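Local coordinates for protein possible metal-dependent hydrolase (Veillonella parvula, PDB 3RPC) that is probably a zinc-dependent hydrolase of the metallo-beta-lactamase superfamily, with two zinc ions bound in its presumed active site, at residues 20-25 against 64-69; 31-36 against 51-56; 37-42 against 230-235; 121-126 against 155-160. One frame throughout, in Å; residues are numbered along the deposited sequence. Where two conformers were deposited one is given.

From the N terminus, the chain first reaches contact 1, where strand 67-69 returns to pair with strand 22-26 and closes a loop of 38 residues. Contact 2 falls wholly within that loop and cinches the irregular excursion between strand 22-26 and helix 58-62. The same excursion supplies residues 37-42 to contact 3, whose partner, 230-235, comes almost 190 residues later, so contact 3 crosses both contact 1 and contact 2 and ties the two halves of the chain together beside the zinc ions. Contact 4 follows contact 1 in series, lies within the span of contact 3, and joins neighbouring strands of the second sheet; it touches contact 1 through Lys20 and Glu160.

Contact 1 of 4, residues 20-25 against 64-69; sequences KNTTFL and NVTAVV
The Phe24 ring meets the 64-69 segment obliquely, CD1 lying 3.8 Å from Val69 CG2 and close to the Ala67 methyl, while one of its faces carries CG2 of Thr22 from its own strand, offset toward the rim. These residues belong to adjacent parallel strands, 22-26 and 67-69, in one of the two mixed sheets of the metallo-beta-lactamase fold. The ring looks into the layer between the sheets, where Ile123, Leu125 and Phe155 of the second sheet pack on it. Leu25 points to the other face of the sheet, its CB 3.8 Å from Val65 CG1. Backbone bonds from Leu25 N to Ala67 O and from Val69 N to Leu25 O, both 2.9 Å, set the parallel register. Next to Ala67 a side chain joins the backbone pairing: Thr66 holds OG1 anti to the carbonyl carbon (chi1 -41°), which turns the hydroxyl to Thr23. The Thr23 hydroxyl is held by Thr18 and a water. Thr66 and Thr23 are bonded both ways: Thr23 N donates to Thr66 OG1 at 2.8 Å, nearly straight at 169°, while Thr66 N donates to Thr23 O at 2.8 Å.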
loop_
_atom_site.group_PDB
_atom_site.type_symbol
_atom_site.label_atom_id
_atom_site.label_comp_id
_atom_site.label_asym_id
_atom_site.label_seq_id
_atom_site.Cartn_x
_atom_site.Cartn_y
_atom_site.Cartn_z
ATOM N N LYS A 20 9.851 26.873 2.579
ATOM C CA LYS A 20 10.387 27.918 1.716
ATOM C C LYS A 20 9.299 28.950 1.411
ATOM O O LYS A 20 8.674 29.474 2.335
ATOM C CB LYS A 20 10.993 27.309 0.451
ATOM C CG LYS A 20 12.422 26.787 0.666
ATOM C CD LYS A 20 12.737 25.569 -0.186
ATOM C CE LYS A 20 14.237 25.269 -0.220
ATOM N NZ LYS A 20 14.960 25.643 1.031
ATOM N N ASN A 21 9.057 29.247 0.140
ATOM C CA ASN A 21 8.020 30.207 -0.231
ATOM C C ASN A 21 6.718 29.541 -0.663
ATOM O O ASN A 21 5.853 30.180 -1.257
ATOM C CB ASN A 21 8.504 31.140 -1.345
ATOM C CG ASN A 21 9.718 31.950 -0.945
ATOM O OD1 ASN A 21 10.688 32.045 -1.700
ATOM N ND2 ASN A 21 9.676 32.539 0.244
ATOM N N THR A 22 6.579 28.252 -0.367
ATOM C CA THR A 22 5.387 27.524 -0.776
ATOM C C THR A 22 4.543 27.145 0.429
ATOM O O THR A 22 5.047 26.535 1.372
ATOM C CB THR A 22 5.756 26.247 -1.553
ATOM O OG1 THR A 22 6.360 26.617 -2.799
ATOM C CG2 THR A 22 4.518 25.403 -1.822
ATOM N N THR A 23 3.265 27.510 0.398
ATOM C CA THR A 23 2.358 27.103 1.460
ATOM C C THR A 23 1.305 26.133 0.927
ATOM O O THR A 23 0.545 26.468 0.024
ATOM C CB THR A 23 1.677 28.314 2.108
ATOM O OG1 THR A 23 2.665 29.119 2.766
ATOM C CG2 THR A 23 0.639 27.873 3.131
ATOM N N PHE A 24 1.269 24.935 1.506
ATOM C CA PHE A 24 0.291 23.923 1.166
ATOM C C PHE A 24 -0.870 23.957 2.145
ATOM O O PHE A 24 -0.669 23.813 3.356
ATOM C CB PHE A 24 0.921 22.525 1.252
ATOM C CG PHE A 24 2.073 22.306 0.312
ATOM C CD1 PHE A 24 1.848 21.926 -1.008
ATOM C CD2 PHE A 24 3.381 22.459 0.746
ATOM C CE1 PHE A 24 2.908 21.708 -1.879
ATOM C CE2 PHE A 24 4.455 22.242 -0.122
ATOM C CZ PHE A 24 4.214 21.861 -1.433
ATOM N N LEU A 25 -2.081 24.122 1.622
ATOM C CA LEU A 25 -3.285 23.900 2.413
ATOM C C LEU A 25 -3.595 22.407 2.363
ATOM O O LEU A 25 -3.843 21.847 1.291
ATOM C CB LEU A 25 -4.450 24.731 1.851
ATOM C CG LEU A 25 -5.812 24.509 2.511
ATOM C CD1 LEU A 25 -5.776 24.914 3.970
ATOM C CD2 LEU A 25 -6.916 25.288 1.777
ATOM N N ASN A 64 -2.148 33.179 1.726
ATOM C CA ASN A 64 -0.887 32.853 1.052
ATOM C C ASN A 64 -0.784 31.410 0.572
ATOM O O ASN A 64 0.319 30.876 0.415
ATOM C CB ASN A 64 0.303 33.165 1.965
ATOM C CG ASN A 64 0.684 34.632 1.952
ATOM O OD1 ASN A 64 0.854 35.233 0.888
ATOM N ND2 ASN A 64 0.817 35.220 3.139
ATOM N N VAL A 65 -1.927 30.779 0.333
ATOM C CA VAL A 65 -1.923 29.394 -0.140
ATOM C C VAL A 65 -1.413 29.306 -1.582
ATOM O O VAL A 65 -1.894 30.027 -2.464
ATOM C CB VAL A 65 -3.324 28.754 -0.001
ATOM C CG1 VAL A 65 -3.357 27.369 -0.631
ATOM C CG2 VAL A 65 -3.726 28.676 1.469
ATOM N N THR A 66 -0.429 28.428 -1.800
ATOM C CA THR A 66 0.218 28.201 -3.093
ATOM C C THR A 66 -0.342 26.965 -3.784
ATOM O O THR A 66 -0.359 26.874 -5.015
ATOM C CB THR A 66 1.730 27.910 -2.916
ATOM O OG1 THR A 66 2.287 28.767 -1.915
ATOM C CG2 THR A 66 2.469 28.105 -4.236
ATOM N N ALA A 67 -0.751 25.985 -2.982
ATOM C CA ALA A 67 -1.245 24.723 -3.520
ATOM C C ALA A 67 -2.039 24.017 -2.447
ATOM O O ALA A 67 -1.956 24.378 -1.276
ATOM C CB ALA A 67 -0.092 23.844 -3.995
ATOM N N VAL A 68 -2.828 23.036 -2.860
ATOM C CA VAL A 68 -3.627 22.261 -1.922
ATOM C C VAL A 68 -3.212 20.796 -2.033
ATOM O O VAL A 68 -2.914 20.306 -3.120
ATOM C CB VAL A 68 -5.126 22.402 -2.243
ATOM C CG1 VAL A 68 -5.967 21.724 -1.187
ATOM C CG2 VAL A 68 -5.518 23.872 -2.334
ATOM N N VAL A 69 -3.165 20.114 -0.893
ATOM C CA VAL A 69 -2.892 18.677 -0.864
ATOM C C VAL A 69 -4.112 18.015 -0.252
ATOM O O VAL A 69 -4.516 18.365 0.849
ATOM C CB VAL A 69 -1.656 18.346 -0.002
ATOM C CG1 VAL A 69 -1.510 16.828 0.182
ATOM C CG2 VAL A 69 -0.407 18.937 -0.635
HETATM O O HOH W 1 3.668 31.026 1.265
#

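Contact 2 of 4, residues 31-36 against 51-56; sequences APKDTY and MVDLPL
Lys33 sends CG anti to its backbone N (chi1 178°) and continues fully extended, which lays its methylene chain over the backbone of Met51, whereas the carboxylate of Asp53, with CG beside its own backbone N (chi1 -82°), swings back toward the start of the lysine. The two side chains therefore cross at about a right angle, and it is the root of Lys33 that Asp53 meets. Its OD1 accepts the backbone N of Lys33 at 2.9 Å along an almost straight N-H, but the donor stands well above the carboxylate plane. The same oxygen lies 3.3 Å from Lys33 CB. The ammonium group is carried past the acid: Lys33 NZ remains 5.6 Å from Asp53 OD2, too far for a salt bridge, so any attraction between the opposite charges is probably weak. Further along the lysine, CE comes within 3.4 Å of Met51 O, a carbonyl belonging to a selenomethionine that takes part through its backbone.

The bend that offers Lys33 N to the acid is braced from within. Pro32 O takes both Thr35 N and Thr35 OG1 from the same face of its plane, the hydroxyl at 2.6 Å. Arg11 serves both segments, bonding Ala31 O and Val52 O, and Arg48 bonds Asp34 O. The arrangement is a type II beta turn from Pro32 to Thr35, running at Thr35 into a classic beta bulge, where Thr35 and Tyr36 both face Met49; an aspartate fastens its outer corner at the surface of the long irregular loop between strand 22-26 and helix 58-62.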
loop_
_atom_site.group_PDB
_atom_site.type_symbol
_atom_site.label_atom_id
_atom_site.label_comp_id
_atom_site.label_asym_id
_atom_site.label_seq_id
_atom_site.Cartn_x
_atom_site.Cartn_y
_atom_site.Cartn_z
ATOM N N ALA A 31 -16.213 23.666 6.732
ATOM C CA ALA A 31 -17.601 23.987 7.085
ATOM C C ALA A 31 -17.730 24.711 8.420
ATOM O O ALA A 31 -16.966 24.461 9.354
ATOM C CB ALA A 31 -18.449 22.710 7.103
ATOM N N PRO A 32 -18.722 25.607 8.533
ATOM C CA PRO A 32 -18.992 26.196 9.850
ATOM C C PRO A 32 -19.402 25.141 10.879
ATOM O O PRO A 32 -19.838 24.050 10.511
ATOM C CB PRO A 32 -20.164 27.152 9.580
ATOM C CG PRO A 32 -20.073 27.452 8.099
ATOM C CD PRO A 32 -19.558 26.183 7.467
ATOM N N LYS A 33 -19.254 25.485 12.154
ATOM C CA LYS A 33 -19.679 24.642 13.266
ATOM C C LYS A 33 -21.056 24.003 13.051
ATOM O O LYS A 33 -22.021 24.674 12.659
ATOM C CB LYS A 33 -19.671 25.475 14.556
ATOM C CG LYS A 33 -20.141 24.732 15.804
ATOM C CD LYS A 33 -19.943 25.592 17.055
ATOM C CE LYS A 33 -20.479 24.915 18.309
ATOM N NZ LYS A 33 -20.231 25.774 19.507
ATOM N N ASP A 34 -21.139 22.703 13.308
ATOM C CA ASP A 34 -22.408 21.970 13.328
ATOM C C ASP A 34 -23.134 21.880 11.985
ATOM O O ASP A 34 -24.323 21.581 11.931
ATOM C CB ASP A 34 -23.339 22.512 14.430
ATOM C CG ASP A 34 -22.862 22.147 15.827
ATOM O OD1 ASP A 34 -21.942 21.309 15.936
ATOM O OD2 ASP A 34 -23.411 22.682 16.814
ATOM N N THR A 35 -22.408 22.116 10.898
ATOM C CA THR A 35 -22.992 22.023 9.569
ATOM C C THR A 35 -23.569 20.644 9.258
ATOM O O THR A 35 -24.532 20.522 8.505
ATOM C CB THR A 35 -21.972 22.461 8.485
ATOM O OG1 THR A 35 -21.690 23.859 8.652
ATOM C CG2 THR A 35 -22.512 22.219 7.085
ATOM N N TYR A 36 -22.991 19.604 9.856
ATOM C CA TYR A 36 -23.354 18.234 9.513
ATOM C C TYR A 36 -23.757 17.420 10.740
ATOM O O TYR A 36 -23.297 17.692 11.847
ATOM C CB TYR A 36 -22.174 17.537 8.831
ATOM C CG TYR A 36 -21.761 18.170 7.528
ATOM C CD1 TYR A 36 -22.508 17.970 6.377
ATOM C CD2 TYR A 36 -20.616 18.956 7.445
ATOM C CE1 TYR A 36 -22.141 18.542 5.173
ATOM C CE2 TYR A 36 -20.231 19.530 6.238
ATOM C CZ TYR A 36 -21.006 19.320 5.112
ATOM O OH TYR A 36 -20.645 19.886 3.917
HETATM N N MSE A 51 -17.365 20.320 15.467
HETATM C CA MSE A 51 -17.854 20.764 16.766
HETATM C C MSE A 51 -17.352 22.148 17.172
HETATM O O MSE A 51 -17.837 22.718 18.153
HETATM C CB MSE A 51 -17.528 19.739 17.850
HETATM C CG MSE A 51 -16.072 19.659 18.177
HETATM SE SE MSE A 51 -15.697 18.156 19.374
HETATM C CE MSE A 51 -16.753 16.801 18.579
ATOM N N VAL A 52 -16.401 22.694 16.413
ATOM C CA VAL A 52 -15.911 24.047 16.658
ATOM C C VAL A 52 -15.809 24.757 15.323
ATOM O O VAL A 52 -15.659 24.108 14.292
ATOM C CB VAL A 52 -14.527 24.064 17.344
ATOM C CG1 VAL A 52 -14.613 23.416 18.717
ATOM C CG2 VAL A 52 -13.489 23.343 16.492
ATOM N N ASP A 53 -15.924 26.083 15.353
ATOM C CA ASP A 53 -15.727 26.908 14.167
ATOM C C ASP A 53 -14.244 26.987 13.841
ATOM O O ASP A 53 -13.396 26.636 14.665
ATOM C CB ASP A 53 -16.289 28.316 14.403
ATOM C CG ASP A 53 -17.786 28.386 14.178
ATOM O OD1 ASP A 53 -18.239 28.041 13.060
ATOM O OD2 ASP A 53 -18.513 28.769 15.124
ATOM N N LEU A 54 -13.924 27.446 12.636
ATOM C CA LEU A 54 -12.535 27.673 12.270
ATOM C C LEU A 54 -11.923 28.722 13.195
ATOM O O LEU A 54 -12.626 29.610 13.694
ATOM C CB LEU A 54 -12.441 28.151 10.821
ATOM C CG LEU A 54 -12.847 27.175 9.714
ATOM C CD1 LEU A 54 -12.933 27.904 8.368
ATOM C CD2 LEU A 54 -11.880 25.982 9.625
ATOM N N PRO A 55 -10.605 28.640 13.417
ATOM C CA PRO A 55 -9.921 29.573 14.326
ATOM C C PRO A 55 -9.514 30.888 13.661
ATOM O O PRO A 55 -8.970 31.766 14.342
ATOM C CB PRO A 55 -8.664 28.796 14.718
ATOM C CG PRO A 55 -8.363 27.987 13.490
ATOM C CD PRO A 55 -9.716 27.544 12.980
ATOM N N LEU A 56 -9.763 31.019 12.364
ATOM C CA LEU A 56 -9.433 32.252 11.657
ATOM C C LEU A 56 -10.433 32.501 10.544
ATOM O O LEU A 56 -11.174 31.604 10.149
ATOM C CB LEU A 56 -8.005 32.192 11.111
ATOM C CG LEU A 56 -7.691 31.285 9.919
ATOM C CD1 LEU A 56 -6.224 31.416 9.547
ATOM C CD2 LEU A 56 -8.045 29.819 10.191
#

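Contact 3 of 4, residues 37-42 against 230-235; sequences PGFEGT and VNHTAT
Neither segment is a regular helix or strand: residues 37-42 end in a type II beta turn from Phe39 to Thr42, with Gly41 at positive phi (76°), and their backbone comes alongside 230-235, Gly38 CA lying 5.4 Å from Asn231 CA. The two loops meet close to the zinc site of this metallo-beta-lactamase fold; the side chain of His232 is about 6 Å from a zinc ion but is not among the observed ligands, which include His226 just upstream. Asn231 is the polar link. Its CG sits between the backbone N and the carbonyl carbon (chi1 63°), which turns the amide into the turn: OD1 accepts Phe39 N at 2.9 Å, the donor standing above the carbonyl plane, and ND2 donates to Thr42 OG1 and also to Phe43 O. The buried amide is thus held at both ends, fixing its flip. Thr42 OG1 in turn donates to Phe39 O at 2.6 Å. Phe39 also meets Val230 CG1 at the edge of its ring. Against His232 it is inclined, the ring planes 54° apart, and Phe39 CD2 rests over one imidazole face near the rim, 3.5 Å from His232 CE1.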
loop_
_atom_site.group_PDB
_atom_site.type_symbol
_atom_site.label_atom_id
_atom_site.label_comp_id
_atom_site.label_asym_id
_atom_site.label_seq_id
_atom_site.Cartn_x
_atom_site.Cartn_y
_atom_site.Cartn_z
ATOM N N PRO A 37 -24.617 16.412 10.536
ATOM C CA PRO A 37 -24.884 15.415 11.577
ATOM C C PRO A 37 -23.628 14.582 11.741
ATOM O O PRO A 37 -22.817 14.552 10.823
ATOM C CB PRO A 37 -25.969 14.529 10.949
ATOM C CG PRO A 37 -26.446 15.256 9.731
ATOM C CD PRO A 37 -25.304 16.096 9.275
ATOM N N GLY A 38 -23.471 13.902 12.872
ATOM C CA GLY A 38 -22.351 12.988 13.044
ATOM C C GLY A 38 -22.392 11.878 12.014
ATOM O O GLY A 38 -23.468 11.555 11.494
ATOM N N PHE A 39 -21.236 11.286 11.708
ATOM C CA PHE A 39 -21.167 10.205 10.730
ATOM C C PHE A 39 -22.043 9.036 11.168
ATOM O O PHE A 39 -21.970 8.592 12.310
ATOM C CB PHE A 39 -19.729 9.715 10.531
ATOM C CG PHE A 39 -18.836 10.698 9.822
ATOM C CD1 PHE A 39 -19.048 11.015 8.489
ATOM C CD2 PHE A 39 -17.783 11.301 10.490
ATOM C CE1 PHE A 39 -18.227 11.920 7.838
ATOM C CE2 PHE A 39 -16.953 12.203 9.846
ATOM C CZ PHE A 39 -17.177 12.519 8.517
ATOM N N GLU A 40 -22.873 8.539 10.261
ATOM C CA GLU A 40 -23.761 7.429 10.592
ATOM C C GLU A 40 -22.969 6.188 11.001
ATOM O O GLU A 40 -21.958 5.851 10.378
ATOM C CB GLU A 40 -24.682 7.109 9.411
ATOM C CG GLU A 40 -25.751 6.071 9.716
ATOM C CD GLU A 40 -26.671 5.824 8.533
ATOM O OE1 GLU A 40 -26.563 6.567 7.532
ATOM O OE2 GLU A 40 -27.500 4.891 8.601
ATOM N N GLY A 41 -23.436 5.525 12.058
ATOM C CA GLY A 41 -22.884 4.247 12.477
ATOM C C GLY A 41 -21.551 4.353 13.189
ATOM O O GLY A 41 -20.840 3.356 13.340
ATOM N N THR A 42 -21.206 5.556 13.630
ATOM C CA THR A 42 -19.913 5.773 14.271
ATOM C C THR A 42 -20.058 6.174 15.732
ATOM O O THR A 42 -21.137 6.538 16.197
ATOM C CB THR A 42 -19.072 6.851 13.542
ATOM O OG1 THR A 42 -19.731 8.123 13.618
ATOM C CG2 THR A 42 -18.841 6.465 12.075
ATOM N N VAL A 230 -14.443 16.212 14.621
ATOM C CA VAL A 230 -15.490 15.316 14.139
ATOM C C VAL A 230 -16.063 14.522 15.309
ATOM O O VAL A 230 -15.491 14.510 16.403
ATOM C CB VAL A 230 -15.023 14.382 12.986
ATOM C CG1 VAL A 230 -14.630 15.206 11.751
ATOM C CG2 VAL A 230 -13.878 13.466 13.411
ATOM N N ASN A 231 -17.209 13.888 15.093
ATOM C CA ASN A 231 -17.926 13.272 16.204
ATOM C C ASN A 231 -17.283 12.002 16.728
ATOM O O ASN A 231 -17.385 11.715 17.925
ATOM C CB ASN A 231 -19.368 12.958 15.819
ATOM C CG ASN A 231 -19.450 11.942 14.705
ATOM O OD1 ASN A 231 -19.257 12.279 13.543
ATOM N ND2 ASN A 231 -19.716 10.682 15.052
ATOM N N HIS A 232 -16.653 11.228 15.842
ATOM C CA HIS A 232 -16.270 9.860 16.197
ATOM C C HIS A 232 -14.829 9.661 16.657
ATOM O O HIS A 232 -14.427 8.536 16.944
ATOM C CB HIS A 232 -16.634 8.863 15.083
ATOM C CG HIS A 232 -15.945 9.113 13.774
ATOM N ND1 HIS A 232 -15.459 10.350 13.406
ATOM C CD2 HIS A 232 -15.684 8.283 12.735
ATOM C CE1 HIS A 232 -14.919 10.269 12.201
ATOM N NE2 HIS A 232 -15.047 9.027 11.769
ATOM N N THR A 233 -14.070 10.746 16.764
ATOM C CA THR A 233 -12.708 10.663 17.273
ATOM C C THR A 233 -12.740 10.536 18.801
ATOM O O THR A 233 -12.969 11.524 19.523
ATOM C CB THR A 233 -11.856 11.855 16.807
ATOM O OG1 THR A 233 -12.641 13.063 16.824
ATOM C CG2 THR A 233 -11.414 11.624 15.390
ATOM N N ALA A 234 -12.528 9.311 19.269
ATOM C CA ALA A 234 -12.690 8.951 20.672
ATOM C C ALA A 234 -11.505 9.345 21.540
ATOM O O ALA A 234 -11.556 9.211 22.760
ATOM C CB ALA A 234 -12.941 7.460 20.777
ATOM N N THR A 235 -10.445 9.838 20.913
ATOM C CA THR A 235 -9.275 10.317 21.637
ATOM C C THR A 235 -9.145 11.819 21.403
ATOM O O THR A 235 -9.031 12.272 20.256
ATOM C CB THR A 235 -8.008 9.604 21.176
ATOM O OG1 THR A 235 -8.093 8.216 21.544
ATOM C CG2 THR A 235 -6.765 10.231 21.808
#

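Contact 4 of 4, residues 121-126 against 155-160; sequences NGITLR and FEAADE
Arg126 and Glu156 meet at the ends of two long side chains that leave neighbouring antiparallel strands. In both, CG is anti to the carbonyl carbon. Arg126 is extended from CG to NE and then turns (chi4 -82°), Glu156 is extended beyond CG, and this brings the guanidinium edge to OE1. The salt bridge is side-on, NE and NH2 each 2.9 Å from Glu156 OE1, so one oxygen receives both hydrogens. The planes of the two groups stand nearly perpendicular at 83°: NH2 reaches OE1 on its syn side, whereas NE comes from above the carboxylate plane. Both bonds are bent, as expected when two donors converge on one atom. Thr124 adds its CG2 methyl over the centre of one guanidinium face, and Phe182 of helix 173-182 packs against both charged side chains.

On the other face of the sheet the contact is apolar. Leu125 directs CD2 obliquely at the Phe155 ring, 3.8 Å from CE1, while CG2 of Ile123 lies at the ring's edge. Thr124 and Glu156 form a hydrogen-bonded antiparallel pair, Thr124 N to Glu156 O at 2.8 Å and Glu156 N to Thr124 O at 2.9 Å. Next to this pair Ile123 still lies beside Ala157, and farther on a water joins Gly122 O to Ala158 N. Two sheets packed face to face with helices on their outer sides are characteristic of the alpha-beta/beta-alpha sandwich of metallo-beta-lactamases; here Phe155, Leu125 and Ile123 face the partner sheet, and the Arg126-Glu156 salt bridge lies on the side of helix 173-182.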
loop_
_atom_site.group_PDB
_atom_site.type_symbol
_atom_site.label_atom_id
_atom_site.label_comp_id
_atom_site.label_asym_id
_atom_site.label_seq_id
_atom_site.Cartn_x
_atom_site.Cartn_y
_atom_site.Cartn_z
ATOM N N ASN A 121 7.888 23.659 -7.126
ATOM C CA ASN A 121 8.646 24.774 -6.577
ATOM C C ASN A 121 9.824 24.342 -5.704
ATOM O O ASN A 121 10.096 24.950 -4.665
ATOM C CB ASN A 121 7.725 25.718 -5.797
ATOM C CG ASN A 121 6.663 26.350 -6.670
ATOM O OD1 ASN A 121 6.827 26.466 -7.883
ATOM N ND2 ASN A 121 5.566 26.775 -6.050
ATOM N N GLY A 122 10.523 23.303 -6.144
ATOM C CA GLY A 122 11.712 22.825 -5.462
ATOM C C GLY A 122 11.413 21.843 -4.346
ATOM O O GLY A 122 12.327 21.329 -3.708
ATOM N N ILE A 123 10.132 21.583 -4.112
ATOM C CA ILE A 123 9.721 20.661 -3.060
ATOM C C ILE A 123 9.275 19.352 -3.677
ATOM O O ILE A 123 8.473 19.343 -4.616
ATOM C CB ILE A 123 8.555 21.238 -2.246
ATOM C CG1 ILE A 123 8.969 22.572 -1.626
ATOM C CG2 ILE A 123 8.095 20.238 -1.169
ATOM C CD1 ILE A 123 7.817 23.484 -1.351
ATOM N N THR A 124 9.792 18.244 -3.154
ATOM C CA THR A 124 9.395 16.931 -3.642
ATOM C C THR A 124 8.297 16.366 -2.748
ATOM O O THR A 124 8.442 16.324 -1.526
ATOM C CB THR A 124 10.595 15.959 -3.682
ATOM O OG1 THR A 124 11.605 16.499 -4.549
ATOM C CG2 THR A 124 10.161 14.607 -4.209
ATOM N N LEU A 125 7.196 15.955 -3.363
ATOM C CA LEU A 125 6.082 15.347 -2.646
ATOM C C LEU A 125 6.043 13.877 -3.012
ATOM O O LEU A 125 5.913 13.534 -4.183
ATOM C CB LEU A 125 4.746 15.992 -3.031
ATOM C CG LEU A 125 4.479 17.448 -2.633
ATOM C CD1 LEU A 125 5.161 18.413 -3.587
ATOM C CD2 LEU A 125 2.980 17.749 -2.602
ATOM N N ARG A 126 6.147 13.011 -2.009
ATOM C CA ARG A 126 6.166 11.577 -2.266
ATOM C C ARG A 126 4.958 10.932 -1.617
ATOM O O ARG A 126 4.694 11.140 -0.431
ATOM C CB ARG A 126 7.423 10.935 -1.682
ATOM C CG ARG A 126 8.729 11.584 -2.049
ATOM C CD ARG A 126 9.889 10.719 -1.532
ATOM N NE ARG A 126 11.195 11.294 -1.833
ATOM C CZ ARG A 126 11.816 11.170 -3.001
ATOM N NH1 ARG A 126 11.251 10.485 -3.988
ATOM N NH2 ARG A 126 13.003 11.736 -3.187
ATOM N N PHE A 155 7.206 15.327 2.372
ATOM C CA PHE A 155 7.671 16.567 1.734
ATOM C C PHE A 155 9.176 16.712 1.981
ATOM O O PHE A 155 9.623 16.703 3.130
ATOM C CB PHE A 155 6.972 17.811 2.311
ATOM C CG PHE A 155 5.470 17.809 2.186
ATOM C CD1 PHE A 155 4.841 18.583 1.217
ATOM C CD2 PHE A 155 4.685 17.074 3.057
ATOM C CE1 PHE A 155 3.458 18.611 1.118
ATOM C CE2 PHE A 155 3.296 17.097 2.963
ATOM C CZ PHE A 155 2.682 17.860 1.987
ATOM N N GLU A 156 9.951 16.840 0.909
ATOM C CA GLU A 156 11.393 17.041 1.007
ATOM C C GLU A 156 11.794 18.308 0.269
ATOM O O GLU A 156 11.218 18.633 -0.765
ATOM C CB GLU A 156 12.141 15.863 0.392
ATOM C CG GLU A 156 11.936 14.560 1.122
ATOM C CD GLU A 156 12.580 13.390 0.406
ATOM O OE1 GLU A 156 12.776 13.478 -0.825
ATOM O OE2 GLU A 156 12.899 12.387 1.070
ATOM N N ALA A 157 12.784 19.018 0.799
ATOM C CA ALA A 157 13.334 20.189 0.112
ATOM C C ALA A 157 14.718 20.491 0.671
ATOM O O ALA A 157 15.017 20.145 1.814
ATOM C CB ALA A 157 12.409 21.396 0.271
ATOM N N ALA A 158 15.558 21.139 -0.130
ATOM C CA ALA A 158 16.939 21.398 0.264
ATOM C C ALA A 158 17.038 22.193 1.558
ATOM O O ALA A 158 16.446 23.268 1.680
ATOM C CB ALA A 158 17.677 22.125 -0.854
ATOM N N ASP A 159 17.775 21.650 2.527
ATOM C CA ASP A 159 18.055 22.346 3.782
ATOM C C ASP A 159 16.813 22.558 4.632
ATOM O O ASP A 159 16.808 23.396 5.535
ATOM C CB ASP A 159 18.728 23.689 3.504
ATOM C CG ASP A 159 19.960 23.547 2.640
ATOM O OD1 ASP A 159 20.794 22.664 2.937
ATOM O OD2 ASP A 159 20.085 24.304 1.658
ATOM N N GLU A 160 15.768 21.788 4.345
ATOM C CA GLU A 160 14.532 21.876 5.105
ATOM C C GLU A 160 14.274 20.541 5.792
ATOM O O GLU A 160 14.713 19.501 5.309
ATOM C CB GLU A 160 13.358 22.202 4.176
ATOM C CG GLU A 160 13.509 23.489 3.371
ATOM C CD GLU A 160 13.538 24.709 4.265
ATOM O OE1 GLU A 160 13.104 24.597 5.434
ATOM O OE2 GLU A 160 14.002 25.776 3.808
HETATM O O HOH W 2 14.803 21.991 -2.780
#